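Local coordinates for ferric vibriobactin ABC transporter, periplasmic ferric vibriobactin-binding protein (Vibrio cholerae, PDB 3R5T), which binds the iron(III)-loaded siderophore vibriobactin in the periplasm and probably hands it to an ABC transporter for uptake into the cell, at residues Arg7-Ala12 against Ala127-Leu132; Gly96-Arg101 against Val116-Gln121. All blocks are in the same frame, centred on the assembly; numbering follows the deposited sequence.

Contact 1 of 2, residues Arg7-Ala12 against Ala127-Leu132; sequences RTFQNA and AQQLGL. With EDO (1,2-ethanediol), chain E; MOH (methanol), chain D.
The N-terminal beta hairpin of this class III-type periplasmic binding protein, strands 7-10 and 16-19, packs here on helix 123-134 through Arg-7, Phe-9, Gln-129 and Leu-132. Strand 7-10 runs roughly antiparallel to the helix segment, at 152°, with the axes 9.7 Å apart, and the contact lies at the protein surface. At one end Arg-7 reaches to the carbonyl of Leu-132: NH1 donates to Leu-132 O over 2.9 Å, with the oxygen near the guanidinium plane, at its edge. A bend at chi3 turns the guanidinium toward the helix, where the same NH1 forms a salt bridge with Glu-137 at the start of the next helix. Trp-5 adds a cation-pi contact, and NE donates to Val-4 O.

In the middle sits the buried ring of Phe-9. Its CG is anti to the backbone N (chi1 -178°), which carries the ring between the hairpin and the helix, where it also packs on Ile-114 of strand 113-116. The rim of the ring meets Gln-129: CE1 lies 3.5 Å from Gln-129 O, near the ring plane, while CZ touches Gln-129 CG at 3.6 Å. The two side chains cross at about a right angle, with ring and amide planes 36° apart. An ethanediol, probably from the crystallisation liquor, lies beside Phe-9 and Leu-132, taking a hydrogen bond from Gln-10 N and giving one to Thr-8 O.

Beyond the ring the link becomes polar and indirect. One water donates to Gln-10 O at 2.9 Å and accepts from Gln-129 NE2 at 3.0 Å, and its oxygen lies over one face of the Phe-9 ring, offset toward the rim.

Contact 2 of 2, residues Gly96-Arg101 against Val116-Gln121; sequences GADSAR and VDYSDQ. With VBN ((4S,5R)-N-{3-[(2,3-dihydroxybenzoyl)amino]propyl}-2-(2,3-dihydroxyphenyl)-N-[3-({[(4S,5R)-2-(2,3-dihydroxyphenyl)-5-met hyl-4,5-dihydro-1,3-oxazol-4-yl]carbonyl}amino)propyl]-5-methyl-4,5-dihydro-1,3-oxazole-4-carboxamide), chain B; MOH (methanol), chain D.
Tyr-118 and Asp-98 join two loops at the vibriobactin pocket, each following a strand of the parallel sheet. Val-116, at the end of its strand, leads into the second loop. At Asp-117 the backbone N donates to a methanol, while the carboxylate folds forward into an Asx turn: OD1 accepts from Ser-119 N at 2.9 Å and from Ser-119 OG at 2.7 Å, both from the same face of its plane. OD2 forms a salt bridge with Arg-212, which holds the other end of the carboxylate.

Tyr-118, in the bend so fixed, spans the gap. With CG between its backbone N and carbonyl carbon (chi1 57°), the ring is directed at the turn Gly-96 to Ser-99, a type I beta turn. Its OH donates to Asp-98 OD1 at 2.7 Å, on the syn side and 29° out of the carboxylate plane; that oxygen lies in the plane of the ring, at its edge, and the planes of the Asp-98 carboxylate and the Tyr-118 ring are 77° apart. The tyrosine oxygen also pairs with Arg-269, and Ser-93 and Thr-32 bond to the two oxygens of Asp-98, so this buried acid has partners on both. Gly-96 CA packs on the same OH at 3.6 Å. The next residue touches the siderophore directly: Ala-97 N donates to the catechol oxygen OAH of VBN at 2.9 Å, nearly straight.

After Ser-119 and Asp-120, Gln-121 turns back, its NE2 donating to Asp-117 O at 2.8 Å from above the carbonyl plane. The second loop is wedged among secondary structure: Tyr-118 packs on Thr-32 and Val-33 of helix 31-39, on Leu-126 of helix 123-134 and on Ser-93 of strand 89-93.

Both contacts belong to the N-terminal domain, built round the parallel five-stranded sheet, and their centres lie 14 Å apart. Along the chain contact 2 is nested inside the loop that contact 1 closes: 7-12 comes first, then 96-101, 116-121 and finally 127-132. Strand 113-116, at the sheet edge, runs into the second loop of contact 2, and helix 123-134 follows directly. The two meet where Gln-129 OE1 and Gln-121 NE2 probably hydrogen-bond at 3.0 Å, where Phe-9 CZ packs on Val-116 CG1, and at a methanol shared by both. Strand 113-116 and helix 123-134 thus connect the surface hairpin of contact 1 to the loop carrying Tyr-118 of the vibriobactin pocket.

Contact 1 of 2, residues Arg7-Ala12 against Ala127-Leu132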
loop_
_atom_site.group_PDB
_atom_site.type_symbol
_atom_site.label_atom_id
_atom_site.label_comp_id
_atom_site.label_asym_id
_atom_site.label_seq_id
_atom_site.Cartn_x
_atom_site.Cartn_y
_atom_site.Cartn_z
ATOM N N ARG A 7 14.855 -15.028 17.713
ATOM C CA ARG A 7 13.984 -15.723 16.778
ATOM C C ARG A 7 14.487 -15.503 15.356
ATOM O O ARG A 7 15.233 -14.551 15.081
ATOM C CB ARG A 7 12.532 -15.257 16.917
ATOM C CG ARG A 7 12.330 -13.783 16.631
ATOM C CD ARG A 7 10.872 -13.359 16.799
ATOM N NE ARG A 7 10.374 -13.562 18.157
ATOM C CZ ARG A 7 9.124 -13.304 18.541
ATOM N NH1 ARG A 7 8.237 -12.830 17.663
ATOM N NH2 ARG A 7 8.748 -13.528 19.795
ATOM N N THR A 8 14.085 -16.391 14.460
ATOM C CA THR A 8 14.489 -16.338 13.067
ATOM C C THR A 8 13.345 -15.798 12.236
ATOM O O THR A 8 12.200 -16.196 12.410
ATOM C CB THR A 8 14.851 -17.730 12.543
ATOM O OG1 THR A 8 16.021 -18.201 13.216
ATOM C CG2 THR A 8 15.102 -17.697 11.038
ATOM N N PHE A 9 13.677 -14.865 11.351
ATOM C CA PHE A 9 12.725 -14.268 10.431
ATOM C C PHE A 9 13.055 -14.730 9.016
ATOM O O PHE A 9 14.220 -14.644 8.582
ATOM C CB PHE A 9 12.806 -12.734 10.515
ATOM C CG PHE A 9 11.817 -12.028 9.628
ATOM C CD1 PHE A 9 10.531 -11.763 10.082
ATOM C CD2 PHE A 9 12.168 -11.651 8.334
ATOM C CE1 PHE A 9 9.614 -11.110 9.259
ATOM C CE2 PHE A 9 11.255 -11.014 7.512
ATOM C CZ PHE A 9 9.968 -10.750 7.973
ATOM N N GLN A 10 12.041 -15.197 8.295
ATOM C CA GLN A 10 12.208 -15.605 6.909
ATOM C C GLN A 10 12.014 -14.429 5.962
ATOM O O GLN A 10 10.923 -13.855 5.861
ATOM C CB GLN A 10 11.249 -16.750 6.565
ATOM C CG GLN A 10 11.557 -18.047 7.321
ATOM C CD GLN A 10 10.551 -19.145 7.036
ATOM O OE1 GLN A 10 9.348 -18.894 6.947
ATOM N NE2 GLN A 10 11.038 -20.377 6.901
ATOM N N ASN A 11 13.103 -14.056 5.286
ATOM C CA ASN A 11 13.113 -12.933 4.345
ATOM C C ASN A 11 12.530 -13.308 2.994
ATOM O O ASN A 11 12.490 -14.486 2.627
ATOM C CB ASN A 11 14.544 -12.422 4.167
ATOM C CG ASN A 11 15.129 -11.872 5.450
ATOM O OD1 ASN A 11 14.512 -11.044 6.119
ATOM N ND2 ASN A 11 16.313 -12.340 5.811
ATOM N N ALA A 12 12.076 -12.304 2.245
ATOM C CA ALA A 12 11.407 -12.548 0.970
ATOM C C ALA A 12 12.315 -13.162 -0.087
ATOM O O ALA A 12 11.820 -13.658 -1.093
ATOM C CB ALA A 12 10.761 -11.266 0.436
ATOM N N ALA A 127 1.350 -6.519 8.002
ATOM C CA ALA A 127 1.342 -6.235 9.448
ATOM C C ALA A 127 1.640 -7.491 10.273
ATOM O O ALA A 127 2.366 -7.451 11.265
ATOM C CB ALA A 127 0.021 -5.634 9.863
ATOM N N GLN A 128 1.029 -8.611 9.893
ATOM C CA GLN A 128 1.283 -9.874 10.575
ATOM C C GLN A 128 2.750 -10.281 10.468
ATOM O O GLN A 128 3.363 -10.722 11.448
ATOM C CB GLN A 128 0.380 -10.965 10.009
ATOM C CG GLN A 128 -1.082 -10.732 10.276
ATOM C CD GLN A 128 -1.923 -11.919 9.885
ATOM O OE1 GLN A 128 -2.701 -11.855 8.931
ATOM N NE2 GLN A 128 -1.756 -13.025 10.608
ATOM N N GLN A 129 3.313 -10.122 9.273
ATOM C CA GLN A 129 4.694 -10.487 9.046
ATOM C C GLN A 129 5.594 -9.642 9.952
ATOM O O GLN A 129 6.514 -10.161 10.602
ATOM C CB GLN A 129 5.032 -10.268 7.581
ATOM C CG GLN A 129 6.450 -10.613 7.236
ATOM C CD GLN A 129 6.654 -10.647 5.751
ATOM O OE1 GLN A 129 6.112 -9.815 5.016
ATOM N NE2 GLN A 129 7.445 -11.609 5.292
ATOM N N LEU A 130 5.324 -8.343 10.002
ATOM C CA LEU A 130 6.100 -7.424 10.834
ATOM C C LEU A 130 5.837 -7.646 12.318
ATOM O O LEU A 130 6.738 -7.457 13.139
ATOM C CB LEU A 130 5.815 -5.975 10.446
ATOM C CG LEU A 130 6.272 -5.635 9.028
ATOM C CD1 LEU A 130 5.795 -4.235 8.629
ATOM C CD2 LEU A 130 7.789 -5.800 8.877
ATOM N N GLY A 131 4.619 -8.077 12.666
ATOM C CA GLY A 131 4.308 -8.425 14.046
ATOM C C GLY A 131 5.219 -9.532 14.531
ATOM O O GLY A 131 5.718 -9.489 15.654
ATOM N N LEU A 132 5.440 -10.535 13.687
ATOM C CA LEU A 132 6.309 -11.660 14.043
ATOM C C LEU A 132 7.779 -11.242 14.157
ATOM O O LEU A 132 8.522 -11.820 14.945
ATOM C CB LEU A 132 6.132 -12.818 13.047
ATOM C CG LEU A 132 4.733 -13.448 13.067
ATOM C CD1 LEU A 132 4.404 -14.178 11.760
ATOM C CD2 LEU A 132 4.593 -14.398 14.247
HETATM C C1 EDO E . 8.605 -14.812 11.329
HETATM O O1 EDO E . 9.682 -14.672 12.275
HETATM C C2 EDO E . 9.154 -14.897 9.903
HETATM O O2 EDO E . 9.775 -16.164 9.672
HETATM C C MOH D . 7.873 -11.298 1.843
HETATM O O MOH D . 7.136 -10.292 2.532
HETATM O O HOH W 1 8.355 -13.752 7.113
#

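Contact 2 of 2, residues Gly96-Arg101 against Val116-Gln121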
loop_
_atom_site.group_PDB
_atom_site.type_symbol
_atom_site.label_atom_id
_atom_site.label_comp_id
_atom_site.label_asym_id
_atom_site.label_seq_id
_atom_site.Cartn_x
_atom_site.Cartn_y
_atom_site.Cartn_z
ATOM N N GLY A 96 10.201 -2.085 -5.697
ATOM C CA GLY A 96 9.555 -0.778 -5.641
ATOM C C GLY A 96 10.632 0.290 -5.620
ATOM O O GLY A 96 11.810 -0.011 -5.388
ATOM N N ALA A 97 10.249 1.538 -5.857
ATOM C CA ALA A 97 11.243 2.621 -5.862
ATOM C C ALA A 97 11.992 2.762 -4.527
ATOM O O ALA A 97 13.118 3.295 -4.485
ATOM C CB ALA A 97 10.595 3.955 -6.256
ATOM N N ASP A 98 11.359 2.298 -3.451
ATOM C CA ASP A 98 11.901 2.411 -2.088
ATOM C C ASP A 98 12.704 1.180 -1.651
ATOM O O ASP A 98 13.095 1.071 -0.492
ATOM C CB ASP A 98 10.779 2.720 -1.069
ATOM C CG ASP A 98 9.688 1.671 -1.036
ATOM O OD1 ASP A 98 9.828 0.619 -1.674
ATOM O OD2 ASP A 98 8.680 1.928 -0.357
ATOM N N SER A 99 12.996 0.283 -2.589
ATOM C CA SER A 99 13.764 -0.920 -2.255
ATOM C C SER A 99 15.257 -0.652 -2.077
ATOM O O SER A 99 15.902 -0.098 -2.970
ATOM C CB SER A 99 13.574 -2.002 -3.320
ATOM O OG SER A 99 14.403 -3.128 -3.032
ATOM N N ALA A 100 15.798 -1.050 -0.923
ATOM C CA ALA A 100 17.235 -1.044 -0.689
ATOM C C ALA A 100 17.800 -2.470 -0.674
ATOM O O ALA A 100 18.768 -2.754 0.044
ATOM C CB ALA A 100 17.541 -0.339 0.625
ATOM N N ARG A 101 17.189 -3.369 -1.453
ATOM C CA ARG A 101 17.567 -4.776 -1.455
ATOM C C ARG A 101 19.068 -4.980 -1.658
ATOM O O ARG A 101 19.685 -5.791 -0.961
ATOM C CB ARG A 101 16.767 -5.546 -2.509
ATOM C CG ARG A 101 17.125 -7.014 -2.594
ATOM C CD ARG A 101 16.134 -7.785 -3.453
ATOM N NE ARG A 101 16.543 -9.182 -3.581
ATOM C CZ ARG A 101 16.103 -10.010 -4.524
ATOM N NH1 ARG A 101 16.546 -11.260 -4.564
ATOM N NH2 ARG A 101 15.232 -9.585 -5.433
ATOM N N VAL A 116 11.095 -7.712 3.223
ATOM C CA VAL A 116 9.685 -8.031 3.029
ATOM C C VAL A 116 9.224 -7.512 1.673
ATOM O O VAL A 116 9.765 -6.543 1.135
ATOM C CB VAL A 116 8.797 -7.430 4.157
ATOM C CG1 VAL A 116 9.181 -8.035 5.505
ATOM C CG2 VAL A 116 8.909 -5.897 4.191
ATOM N N ASP A 117 8.237 -8.184 1.099
ATOM C CA ASP A 117 7.657 -7.757 -0.163
ATOM C C ASP A 117 6.226 -7.319 0.095
ATOM O O ASP A 117 5.372 -8.138 0.460
ATOM C CB ASP A 117 7.705 -8.898 -1.174
ATOM C CG ASP A 117 7.278 -8.464 -2.569
ATOM O OD1 ASP A 117 6.845 -7.302 -2.739
ATOM O OD2 ASP A 117 7.386 -9.305 -3.484
ATOM N N TYR A 118 5.964 -6.029 -0.061
ATOM C CA TYR A 118 4.631 -5.499 0.159
ATOM C C TYR A 118 3.765 -5.556 -1.094
ATOM O O TYR A 118 2.581 -5.211 -1.047
ATOM C CB TYR A 118 4.692 -4.069 0.686
ATOM C CG TYR A 118 5.453 -3.116 -0.215
ATOM C CD1 TYR A 118 4.973 -2.779 -1.479
ATOM C CD2 TYR A 118 6.639 -2.526 0.212
ATOM C CE1 TYR A 118 5.662 -1.887 -2.306
ATOM C CE2 TYR A 118 7.335 -1.645 -0.596
ATOM C CZ TYR A 118 6.852 -1.311 -1.860
ATOM O OH TYR A 118 7.562 -0.413 -2.644
ATOM N N SER A 119 4.349 -5.976 -2.214
ATOM C CA SER A 119 3.658 -5.847 -3.496
ATOM C C SER A 119 2.587 -6.904 -3.767
ATOM O O SER A 119 1.793 -6.741 -4.680
ATOM C CB SER A 119 4.670 -5.809 -4.660
ATOM O OG SER A 119 5.256 -7.085 -4.912
ATOM N N ASP A 120 2.584 -7.988 -3.003
ATOM C CA ASP A 120 1.638 -9.072 -3.278
ATOM C C ASP A 120 0.917 -9.544 -2.036
ATOM O O ASP A 120 0.430 -10.681 -1.976
ATOM C CB ASP A 120 2.337 -10.255 -3.941
ATOM C CG ASP A 120 3.419 -10.872 -3.068
ATOM O OD1 ASP A 120 3.876 -11.975 -3.453
ATOM O OD2 ASP A 120 3.817 -10.282 -2.030
ATOM N N GLN A 121 0.839 -8.678 -1.038
ATOM C CA GLN A 121 0.035 -9.043 0.118
ATOM C C GLN A 121 -0.785 -7.860 0.598
ATOM O O GLN A 121 -0.530 -6.713 0.261
ATOM C CB GLN A 121 0.868 -9.685 1.241
ATOM C CG GLN A 121 2.020 -8.836 1.704
ATOM C CD GLN A 121 2.891 -9.502 2.793
ATOM O OE1 GLN A 121 2.411 -10.293 3.605
ATOM N NE2 GLN A 121 4.178 -9.177 2.800
HETATM C C VBN B . 7.232 5.263 -11.014
HETATM N N VBN B . 8.100 3.798 -9.137
HETATM O O VBN B . 7.133 4.351 -11.766
HETATM C CA VBN B . 7.994 5.132 -9.702
HETATM C CB VBN B . 9.511 5.545 -9.797
HETATM C CAB VBN B . 4.081 9.474 -4.193
HETATM O OAC VBN B . 1.927 4.211 -12.153
HETATM O OAD VBN B . 7.315 9.061 -7.411
HETATM O OAF VBN B . 4.816 1.712 -7.502
HETATM O OAG VBN B . 8.123 -1.416 -8.640
HETATM O OAH VBN B . 7.513 2.314 -6.232
HETATM O OAI VBN B . 5.086 3.467 -9.485
HETATM O OAJ VBN B . 7.465 1.216 -8.846
HETATM O OAK VBN B . 6.389 4.690 -6.912
HETATM C CAL VBN B . 1.473 1.342 -9.137
HETATM C CAM VBN B . 11.383 0.149 -9.539
HETATM C CAN VBN B . 7.727 4.174 -3.021
HETATM C CAO VBN B . 2.552 1.130 -8.214
HETATM C CAP VBN B . 10.422 -0.842 -9.191
HETATM C CAQ VBN B . 7.835 3.091 -3.955
HETATM C CAR VBN B . 1.608 2.287 -10.219
HETATM C CAS VBN B . 11.010 1.495 -9.666
HETATM C CAT VBN B . 7.198 5.427 -3.424
HETATM C CAU VBN B . 4.839 6.588 -13.037
HETATM C CAV VBN B . 6.185 9.006 -10.906
HETATM C CAW VBN B . 4.379 5.128 -13.183
HETATM C CAX VBN B . 6.154 10.113 -9.826
HETATM C CAY VBN B . 6.336 6.787 -12.789
HETATM C CAZ VBN B . 6.972 7.743 -10.514
HETATM N NBB VBN B . 4.212 4.365 -11.949
HETATM N NBC VBN B . 5.415 9.669 -8.646
HETATM N NBD VBN B . 5.397 7.034 -6.305
HETATM O OBF VBN B . 6.067 7.917 -4.240
HETATM C CBG VBN B . 2.896 3.929 -11.541
HETATM C CBH VBN B . 6.122 9.124 -7.483
HETATM C CBJ VBN B . 9.276 3.236 -9.750
HETATM C CBK VBN B . 3.762 1.865 -8.375
HETATM C CBL VBN B . 9.080 -0.476 -8.976
HETATM C CBM VBN B . 7.406 3.298 -5.264
HETATM C CBN VBN B . 3.898 2.756 -9.400
HETATM C CBO VBN B . 8.739 0.808 -9.101
HETATM C CBP VBN B . 6.897 4.509 -5.647
HETATM C CBQ VBN B . 2.770 2.975 -10.358
HETATM C CBR VBN B . 9.738 1.835 -9.434
HETATM C CBS VBN B . 6.767 5.609 -4.685
HETATM C CBU VBN B . 5.341 9.033 -4.916
HETATM C CBW VBN B . 6.306 6.940 -5.206
HETATM C CBX VBN B . 5.228 8.488 -6.426
HETATM N NBY VBN B . 6.794 6.596 -11.410
HETATM O OG1 VBN B . 10.217 4.249 -10.028
HETATM C CG2 VBN B . 10.069 6.494 -8.748
HETATM C C MOH D . 7.873 -11.298 1.843
HETATM O O MOH D . 7.136 -10.292 2.532
#